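Local atomic coordinates of putative isomerase YbhH (Escherichia coli, PDB entry 6OTV), a protein that is a putative isomerase of the PrpF family, in the diaminopimelate epimerase clan, whose own substrate and reaction are not established. Residues Ala17-Glu22 with Met36-Ser41; Ala104-Leu109 with Gly139-Glu144; Leu277-Ala282 with Ala333-Thr338. All coordinates share one frame; numbering follows the deposited sequence.

Interaction 1 (Ala17-Glu22 with Met36-Ser41); sequences AFLLAE and MAIMGS. With EDO (1,2-ethanediol), chain L.
Ala17 and Leu19 point from the strand toward the last turn of the helix ending at Met39, and Ile38 and Met39 come to meet them. No hydrogen bond crosses between Ala17-Glu22 and Met36-Ser41; three apolar approaches make up the contact. Leu19 and Ile38 reach for each other tip to tip, Leu19 CD1 lying 3.7 Å from Ile38 CD1. Ile38 gets there because CG1 stands anti to its carbonyl carbon and CD1 continues the extended chain (chi2 179°), while its other branch, CG2, reaches back to the strand at 4.2 Å from Ala17 CB. One isoleucine thus spans two strand residues, a branch for each. Met39 arrives by a different route: its CB does not aim at the strand, but the chain bends at chi2 (-56°) and again at chi3, which swings the methyl group inward. Met39 CE ends 3.3 Å from Ala17 CB, tight for two methyl groups. Just past these two residues the helix stops: Met36 O accepts from both Gly40 N and Ser41 N, and Gly40 takes a positive phi (82°). Beyond the strand, in the 3-10 turn, Glu22 N makes a weak hydrogen bond, 3.0 Å, to O2 of a 1,2-ethanediol that probably came from the crystallisation liquor. The four touching residues are buried. Strand 14-20 lies between strand 3-11, antiparallel to it, and strand 59-65, parallel to it, and helix 28-39 lies in the connection between the parallel strands. Ile38 also touches Ile4 of strand 3-11 and Met39 touches Val60 of strand 59-65, so the helix end packs on all three strands. Phe18 and Leu20 meet helix 94-106, which places strand 14-20 between that helix and helix 28-39.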
loop_
_atom_site.group_PDB
_atom_site.type_symbol
_atom_site.label_atom_id
_atom_site.label_comp_id
_atom_site.label_asym_id
_atom_site.label_seq_id
_atom_site.Cartn_x
_atom_site.Cartn_y
_atom_site.Cartn_z
ATOM N N ALA A 17 -26.331 1.649 -7.288
ATOM C CA ALA A 17 -26.358 0.349 -6.636
ATOM C C ALA A 17 -24.975 -0.039 -6.141
ATOM O O ALA A 17 -23.972 0.153 -6.837
ATOM C CB ALA A 17 -26.872 -0.736 -7.581
ATOM N N PHE A 18 -24.937 -0.593 -4.935
ATOM C CA PHE A 18 -23.742 -1.199 -4.368
ATOM C C PHE A 18 -23.990 -2.699 -4.264
ATOM O O PHE A 18 -24.945 -3.134 -3.610
ATOM C CB PHE A 18 -23.408 -0.579 -3.011
ATOM C CG PHE A 18 -22.770 0.786 -3.112
ATOM C CD1 PHE A 18 -23.511 1.886 -3.514
ATOM C CD2 PHE A 18 -21.427 0.964 -2.811
ATOM C CE1 PHE A 18 -22.927 3.139 -3.615
ATOM C CE2 PHE A 18 -20.836 2.214 -2.907
ATOM C CZ PHE A 18 -21.587 3.303 -3.312
ATOM N N LEU A 19 -23.145 -3.480 -4.933
ATOM C CA LEU A 19 -23.344 -4.910 -5.096
ATOM C C LEU A 19 -22.097 -5.660 -4.658
ATOM O O LEU A 19 -20.976 -5.158 -4.777
ATOM C CB LEU A 19 -23.661 -5.263 -6.557
ATOM C CG LEU A 19 -24.837 -4.525 -7.202
ATOM C CD1 LEU A 19 -24.855 -4.747 -8.706
ATOM C CD2 LEU A 19 -26.150 -4.974 -6.575
ATOM N N LEU A 20 -22.303 -6.869 -4.145
ATOM C CA LEU A 20 -21.210 -7.791 -3.877
ATOM C C LEU A 20 -20.908 -8.590 -5.136
ATOM O O LEU A 20 -21.822 -9.077 -5.808
ATOM C CB LEU A 20 -21.561 -8.739 -2.731
ATOM C CG LEU A 20 -21.707 -8.126 -1.340
ATOM C CD1 LEU A 20 -22.294 -9.149 -0.382
ATOM C CD2 LEU A 20 -20.361 -7.635 -0.838
ATOM N N ALA A 21 -19.619 -8.727 -5.450
ATOM C CA ALA A 21 -19.222 -9.455 -6.650
ATOM C C ALA A 21 -19.666 -10.911 -6.620
ATOM O O ALA A 21 -19.806 -11.523 -7.686
ATOM C CB ALA A 21 -17.706 -9.366 -6.840
ATOM N N GLU A 22 -19.895 -11.475 -5.429
ATOM C CA GLU A 22 -20.416 -12.836 -5.324
ATOM C C GLU A 22 -21.702 -13.008 -6.120
ATOM O O GLU A 22 -21.941 -14.068 -6.707
ATOM C CB GLU A 22 -20.685 -13.191 -3.862
ATOM C CG GLU A 22 -19.492 -13.608 -3.049
ATOM C CD GLU A 22 -19.856 -13.796 -1.589
ATOM O OE1 GLU A 22 -20.985 -13.415 -1.210
ATOM O OE2 GLU A 22 -19.019 -14.323 -0.823
ATOM N N MET A 36 -27.587 -3.265 -16.407
ATOM C CA MET A 36 -28.572 -2.466 -17.128
ATOM C C MET A 36 -29.972 -2.705 -16.582
ATOM O O MET A 36 -30.752 -1.759 -16.415
ATOM C CB MET A 36 -28.523 -2.784 -18.624
ATOM C CG MET A 36 -27.190 -2.492 -19.294
ATOM S SD MET A 36 -27.170 -3.065 -21.008
ATOM C CE MET A 36 -25.417 -3.045 -21.367
ATOM N N ALA A 37 -30.306 -3.966 -16.290
ATOM C CA ALA A 37 -31.632 -4.283 -15.772
ATOM C C ALA A 37 -31.843 -3.722 -14.372
ATOM O O ALA A 37 -32.977 -3.399 -14.002
ATOM C CB ALA A 37 -31.851 -5.796 -15.773
ATOM N N ILE A 38 -30.775 -3.604 -13.580
ATOM C CA ILE A 38 -30.918 -3.025 -12.248
ATOM C C ILE A 38 -31.262 -1.545 -12.346
ATOM O O ILE A 38 -32.147 -1.050 -11.636
ATOM C CB ILE A 38 -29.642 -3.256 -11.416
ATOM C CG1 ILE A 38 -29.448 -4.746 -11.126
ATOM C CG2 ILE A 38 -29.709 -2.485 -10.107
ATOM C CD1 ILE A 38 -28.193 -5.047 -10.329
ATOM N N MET A 39 -30.588 -0.821 -13.241
ATOM C CA MET A 39 -30.760 0.622 -13.349
ATOM C C MET A 39 -31.942 1.026 -14.214
ATOM O O MET A 39 -32.435 2.149 -14.072
ATOM C CB MET A 39 -29.497 1.256 -13.925
ATOM C CG MET A 39 -28.307 1.088 -13.037
ATOM S SD MET A 39 -28.684 1.750 -11.413
ATOM C CE MET A 39 -27.828 0.557 -10.465
ATOM N N GLY A 40 -32.398 0.155 -15.106
ATOM C CA GLY A 40 -33.395 0.560 -16.074
ATOM C C GLY A 40 -32.794 1.270 -17.264
ATOM O O GLY A 40 -33.412 2.193 -17.810
ATOM N N SER A 41 -31.592 0.868 -17.673
ATOM C CA SER A 41 -30.930 1.471 -18.822
ATOM C C SER A 41 -31.790 1.355 -20.074
ATOM O O SER A 41 -32.433 0.330 -20.316
ATOM C CB SER A 41 -29.577 0.797 -19.053
ATOM O OG SER A 41 -28.931 1.319 -20.200
HETATM C C1 EDO L . -17.088 -11.118 -1.071
HETATM O O1 EDO L . -15.749 -10.773 -1.450
HETATM C C2 EDO L . -18.083 -10.450 -2.013
HETATM O O2 EDO L . -17.828 -10.859 -3.362
#

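Interaction 2 (Ala104-Leu109 with Gly139-Glu144); sequences AIENGL and GVVEYE
Glu106 and Val141 make the nearest backbone approach, their CA atoms 7.2 Å apart, where the end of helix 94-106 meets an irregular loop. The helix finishes in a Schellman motif, with Leu109 N bonded to Ala104 O, Gly108 N to Ile105 O, and Gly108 at positive phi as the C-prime residue. The loop, between strands 129-135 and 158-163, covers this C-terminal end, with Val141 and Tyr143 also touching Ala102 of the helix. Val141 carries the apolar part through one methyl group: CG2, anti to its own carbonyl carbon, lies 3.7 Å from Ile105 CG2 and close to Ile105 CB as well. The extended chain of Glu106 passes the same methyl at about a right angle, its CG 4.1 Å from Val141 CG2. The other methyl of Val141, CG1, sits 3.5 Å above the plane of the Tyr143 ring, toward its rim. Glu106 OE2 is modelled at the edge of that ring, too near Tyr143 OH for its placement to be relied on. The dependable polar partner is Lys341, whose salt bridge to Glu106 OE1 would be expected to stabilise the carboxylate as an anion. Across the contact itself, the firm chemistry is apolar, centred on Val141.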
loop_
_atom_site.group_PDB
_atom_site.type_symbol
_atom_site.label_atom_id
_atom_site.label_comp_id
_atom_site.label_asym_id
_atom_site.label_seq_id
_atom_site.Cartn_x
_atom_site.Cartn_y
_atom_site.Cartn_z
ATOM N N ALA A 104 -18.535 -1.914 2.847
ATOM C CA ALA A 104 -17.713 -3.071 3.180
ATOM C C ALA A 104 -17.857 -3.448 4.649
ATOM O O ALA A 104 -17.860 -4.635 4.993
ATOM C CB ALA A 104 -16.251 -2.792 2.837
ATOM N N ILE A 105 -17.986 -2.452 5.526
ATOM C CA ILE A 105 -18.134 -2.733 6.950
ATOM C C ILE A 105 -19.502 -3.339 7.239
ATOM O O ILE A 105 -19.616 -4.315 7.990
ATOM C CB ILE A 105 -17.889 -1.455 7.770
ATOM C CG1 ILE A 105 -16.463 -0.944 7.543
ATOM C CG2 ILE A 105 -18.137 -1.715 9.248
ATOM C CD1 ILE A 105 -16.235 0.478 8.006
ATOM N N GLU A 106 -20.561 -2.781 6.646
ATOM C CA GLU A 106 -21.899 -3.305 6.900
ATOM C C GLU A 106 -22.084 -4.721 6.369
ATOM O O GLU A 106 -22.945 -5.450 6.875
ATOM C CB GLU A 106 -22.959 -2.383 6.292
ATOM C CG GLU A 106 -23.056 -1.020 6.958
ATOM C CD GLU A 106 -24.372 -0.330 6.665
ATOM O OE1 GLU A 106 -25.426 -0.861 7.071
ATOM O OE2 GLU A 106 -24.359 0.737 6.017
ATOM N N ASN A 107 -21.299 -5.133 5.372
ATOM C CA ASN A 107 -21.424 -6.458 4.776
ATOM C C ASN A 107 -20.313 -7.407 5.218
ATOM O O ASN A 107 -20.094 -8.439 4.575
ATOM C CB ASN A 107 -21.459 -6.351 3.249
ATOM C CG ASN A 107 -22.719 -5.671 2.741
ATOM O OD1 ASN A 107 -23.729 -6.327 2.481
ATOM N ND2 ASN A 107 -22.668 -4.349 2.599
ATOM N N GLY A 108 -19.603 -7.076 6.296
ATOM C CA GLY A 108 -18.644 -7.996 6.880
ATOM C C GLY A 108 -17.391 -8.255 6.071
ATOM O O GLY A 108 -16.727 -9.269 6.292
ATOM N N LEU A 109 -17.043 -7.373 5.135
ATOM C CA LEU A 109 -15.802 -7.524 4.387
ATOM C C LEU A 109 -14.577 -7.077 5.175
ATOM O O LEU A 109 -13.452 -7.382 4.766
ATOM C CB LEU A 109 -15.879 -6.742 3.073
ATOM C CG LEU A 109 -17.028 -7.129 2.143
ATOM C CD1 LEU A 109 -16.979 -6.304 0.874
ATOM C CD2 LEU A 109 -16.978 -8.614 1.829
ATOM N N GLY A 139 -17.931 0.769 16.793
ATOM C CA GLY A 139 -17.896 -0.260 15.773
ATOM C C GLY A 139 -19.095 -0.315 14.856
ATOM O O GLY A 139 -19.282 -1.320 14.164
ATOM N N VAL A 140 -19.913 0.734 14.820
ATOM C CA VAL A 140 -21.112 0.777 13.990
ATOM C C VAL A 140 -20.998 1.959 13.038
ATOM O O VAL A 140 -20.715 3.084 13.470
ATOM C CB VAL A 140 -22.388 0.884 14.844
ATOM C CG1 VAL A 140 -23.619 1.003 13.952
ATOM C CG2 VAL A 140 -22.504 -0.316 15.774
ATOM N N VAL A 141 -21.220 1.700 11.747
ATOM C CA VAL A 141 -21.134 2.753 10.743
ATOM C C VAL A 141 -22.128 3.856 11.075
ATOM O O VAL A 141 -23.303 3.595 11.362
ATOM C CB VAL A 141 -21.382 2.173 9.343
ATOM C CG1 VAL A 141 -21.567 3.293 8.323
ATOM C CG2 VAL A 141 -20.232 1.268 8.939
ATOM N N GLU A 142 -21.653 5.095 11.051
ATOM C CA GLU A 142 -22.466 6.264 11.354
ATOM C C GLU A 142 -22.615 7.094 10.087
ATOM O O GLU A 142 -21.615 7.474 9.468
ATOM C CB GLU A 142 -21.833 7.094 12.472
ATOM C CG GLU A 142 -22.588 8.368 12.791
ATOM C CD GLU A 142 -23.955 8.095 13.379
ATOM O OE1 GLU A 142 -24.030 7.755 14.578
ATOM O OE2 GLU A 142 -24.956 8.208 12.638
ATOM N N TYR A 143 -23.861 7.372 9.704
ATOM C CA TYR A 143 -24.141 8.218 8.552
ATOM C C TYR A 143 -24.537 9.636 8.931
ATOM O O TYR A 143 -24.382 10.544 8.106
ATOM C CB TYR A 143 -25.247 7.595 7.695
ATOM C CG TYR A 143 -24.831 6.294 7.051
ATOM C CD1 TYR A 143 -23.873 6.275 6.043
ATOM C CD2 TYR A 143 -25.385 5.088 7.454
ATOM C CE1 TYR A 143 -23.482 5.090 5.451
ATOM C CE2 TYR A 143 -25.001 3.895 6.867
ATOM C CZ TYR A 143 -24.048 3.905 5.865
ATOM O OH TYR A 143 -23.659 2.725 5.278
ATOM N N GLU A 144 -25.035 9.847 10.149
ATOM C CA GLU A 144 -25.373 11.183 10.618
ATOM C C GLU A 144 -24.111 11.961 10.976
ATOM O O GLU A 144 -23.113 11.396 11.432
ATOM C CB GLU A 144 -26.297 11.111 11.835
ATOM C CG GLU A 144 -27.584 10.337 11.600
ATOM C CD GLU A 144 -28.541 10.419 12.775
ATOM O OE1 GLU A 144 -28.122 10.882 13.859
ATOM O OE2 GLU A 144 -29.715 10.024 12.610
#

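Interaction 3 (Leu277-Ala282 with Ala333-Thr338); sequences LAITGA and ASVIRT. With PO4 (phosphate ion), chain I; EDO (1,2-ethanediol), chain E.
Ile279, in the first turn of helix 279-290, is turned toward strand 332-344 and meets two of its residues. Its CG2 lies 4.5 Å from Val335 CG2, a light apolar touch, and its CD1 comes within 4.4 Å of Arg337 CD. No hydrogen bond links the two segments. The side chain of Arg337 is folded back on its own strand: chi2 (-88°) and chi3 (74°) both bend it, bringing NE to Ile336 O at 3.0 Å. That bond is nearly straight (172°), and the oxygen lies in the guanidinium plane. Further out, Arg337 NH1 is held by Asn95 OD1, so both NE and NH1 have partners fixing the group. The backbone of Ile279 faces a phosphate ion, probably from the crystallisation liquor. Ile279 N donates to PO4 O4 at 3.0 Å. Asn95 ND2 and Gly94 N bind the same ion, so Asn95 stands between phosphate and arginine. With Ala278 at the N-cap, the anion sits at the amino end of helix 279-290 and near the start of helix 94-106. This is consistent with the active-site cleft of the diaminopimelate epimerase fold, where the amino ends of two helices face each other; whether the phosphate marks a substrate position here is not known.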
loop_
_atom_site.group_PDB
_atom_site.type_symbol
_atom_site.label_atom_id
_atom_site.label_comp_id
_atom_site.label_asym_id
_atom_site.label_seq_id
_atom_site.Cartn_x
_atom_site.Cartn_y
_atom_site.Cartn_z
ATOM N N LEU A 277 -16.838 18.728 -11.478
ATOM C CA LEU A 277 -15.417 18.423 -11.539
ATOM C C LEU A 277 -15.186 17.021 -10.995
ATOM O O LEU A 277 -15.728 16.660 -9.949
ATOM C CB LEU A 277 -14.591 19.443 -10.743
ATOM C CG LEU A 277 -13.107 19.113 -10.570
ATOM C CD1 LEU A 277 -12.389 19.117 -11.912
ATOM C CD2 LEU A 277 -12.451 20.078 -9.598
ATOM N N ALA A 278 -14.375 16.241 -11.707
ATOM C CA ALA A 278 -14.023 14.908 -11.238
ATOM C C ALA A 278 -13.028 14.990 -10.087
ATOM O O ALA A 278 -12.148 15.856 -10.063
ATOM C CB ALA A 278 -13.436 14.076 -12.378
ATOM N N ILE A 279 -13.178 14.078 -9.122
ATOM C CA ILE A 279 -12.271 14.041 -7.977
ATOM C C ILE A 279 -10.832 13.853 -8.441
ATOM O O ILE A 279 -9.912 14.520 -7.948
ATOM C CB ILE A 279 -12.698 12.936 -6.992
ATOM C CG1 ILE A 279 -14.115 13.199 -6.472
ATOM C CG2 ILE A 279 -11.700 12.825 -5.843
ATOM C CD1 ILE A 279 -14.259 14.511 -5.743
ATOM N N THR A 280 -10.614 12.948 -9.398
ATOM C CA THR A 280 -9.266 12.738 -9.918
ATOM C C THR A 280 -8.726 14.003 -10.567
ATOM O O THR A 280 -7.553 14.351 -10.386
ATOM C CB THR A 280 -9.253 11.577 -10.912
ATOM O OG1 THR A 280 -10.157 11.855 -11.988
ATOM C CG2 THR A 280 -9.670 10.287 -10.226
ATOM N N GLY A 281 -9.568 14.711 -11.323
ATOM C CA GLY A 281 -9.151 15.994 -11.862
ATOM C C GLY A 281 -8.809 16.991 -10.772
ATOM O O GLY A 281 -7.860 17.769 -10.901
ATOM N N ALA A 282 -9.571 16.973 -9.675
ATOM C CA ALA A 282 -9.285 17.872 -8.564
ATOM C C ALA A 282 -7.929 17.563 -7.941
ATOM O O ALA A 282 -7.215 18.475 -7.509
ATOM C CB ALA A 282 -10.398 17.788 -7.518
ATOM N N ALA A 333 -2.852 13.438 -1.437
ATOM C CA ALA A 333 -4.072 14.228 -1.538
ATOM C C ALA A 333 -5.220 13.505 -0.851
ATOM O O ALA A 333 -5.345 12.280 -0.955
ATOM C CB ALA A 333 -4.440 14.500 -3.000
ATOM N N SER A 334 -6.061 14.265 -0.155
ATOM C CA SER A 334 -7.240 13.707 0.486
ATOM C C SER A 334 -8.418 14.650 0.283
ATOM O O SER A 334 -8.250 15.864 0.140
ATOM C CB SER A 334 -7.012 13.453 1.984
ATOM O OG SER A 334 -6.678 14.651 2.660
ATOM N N VAL A 335 -9.614 14.071 0.263
ATOM C CA VAL A 335 -10.853 14.809 0.055
ATOM C C VAL A 335 -11.876 14.307 1.065
ATOM O O VAL A 335 -11.893 13.119 1.409
ATOM C CB VAL A 335 -11.365 14.649 -1.395
ATOM C CG1 VAL A 335 -12.769 15.207 -1.546
ATOM C CG2 VAL A 335 -10.419 15.340 -2.370
ATOM N N ILE A 336 -12.712 15.217 1.563
ATOM C CA ILE A 336 -13.831 14.866 2.428
ATOM C C ILE A 336 -15.081 14.733 1.569
ATOM O O ILE A 336 -15.371 15.603 0.739
ATOM C CB ILE A 336 -14.037 15.911 3.537
ATOM C CG1 ILE A 336 -12.762 16.083 4.371
ATOM C CG2 ILE A 336 -15.213 15.514 4.430
ATOM C CD1 ILE A 336 -12.416 14.884 5.227
ATOM N N ARG A 337 -15.815 13.644 1.759
ATOM C CA ARG A 337 -17.121 13.456 1.146
ATOM C C ARG A 337 -18.108 13.055 2.233
ATOM O O ARG A 337 -17.764 12.971 3.416
ATOM C CB ARG A 337 -17.079 12.394 0.037
ATOM C CG ARG A 337 -16.092 12.666 -1.091
ATOM C CD ARG A 337 -16.711 13.516 -2.189
ATOM N NE ARG A 337 -16.850 14.909 -1.786
ATOM C CZ ARG A 337 -17.508 15.824 -2.488
ATOM N NH1 ARG A 337 -18.095 15.491 -3.631
ATOM N NH2 ARG A 337 -17.584 17.071 -2.043
ATOM N N THR A 338 -19.350 12.815 1.829
ATOM C CA THR A 338 -20.342 12.202 2.698
ATOM C C THR A 338 -21.044 11.102 1.920
ATOM O O THR A 338 -21.046 11.090 0.686
ATOM C CB THR A 338 -21.379 13.210 3.219
ATOM O OG1 THR A 338 -22.236 13.613 2.142
ATOM C CG2 THR A 338 -20.699 14.441 3.820
HETATM P P PO4 I . -16.224 11.931 -9.948
HETATM O O1 PO4 I . -16.557 12.011 -11.421
HETATM O O2 PO4 I . -17.334 11.219 -9.213
HETATM O O3 PO4 I . -14.918 11.190 -9.762
HETATM O O4 PO4 I . -16.094 13.325 -9.383
HETATM C C1 EDO E . -24.353 15.706 3.637
HETATM O O1 EDO E . -23.435 15.670 2.541
HETATM C C2 EDO E . -25.727 15.301 3.121
HETATM O O2 EDO E . -26.753 15.548 4.088
#

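Read from the N terminus, the three contacts follow one another in series, none nested in or crossing another. Interaction 1 closes the shortest loop, 13 residues that include most of helix 28-39, tying that helix to the strand before it. Interaction 2 spans 29 residues with two strands among them and joins the end of helix 94-106 to the loop before strand 158-163. Interaction 3, the longest at 50 residues, brings helix 279-290 onto strand 332-344 near the centre of the chain. Interactions 1 and 2 touch, Leu20 CD2 lying 4.0 Å from Leu109 CD1. Interaction 3 stays apart, its nearest atoms about 9 Å from interaction 1 and about 6 Å from interaction 2.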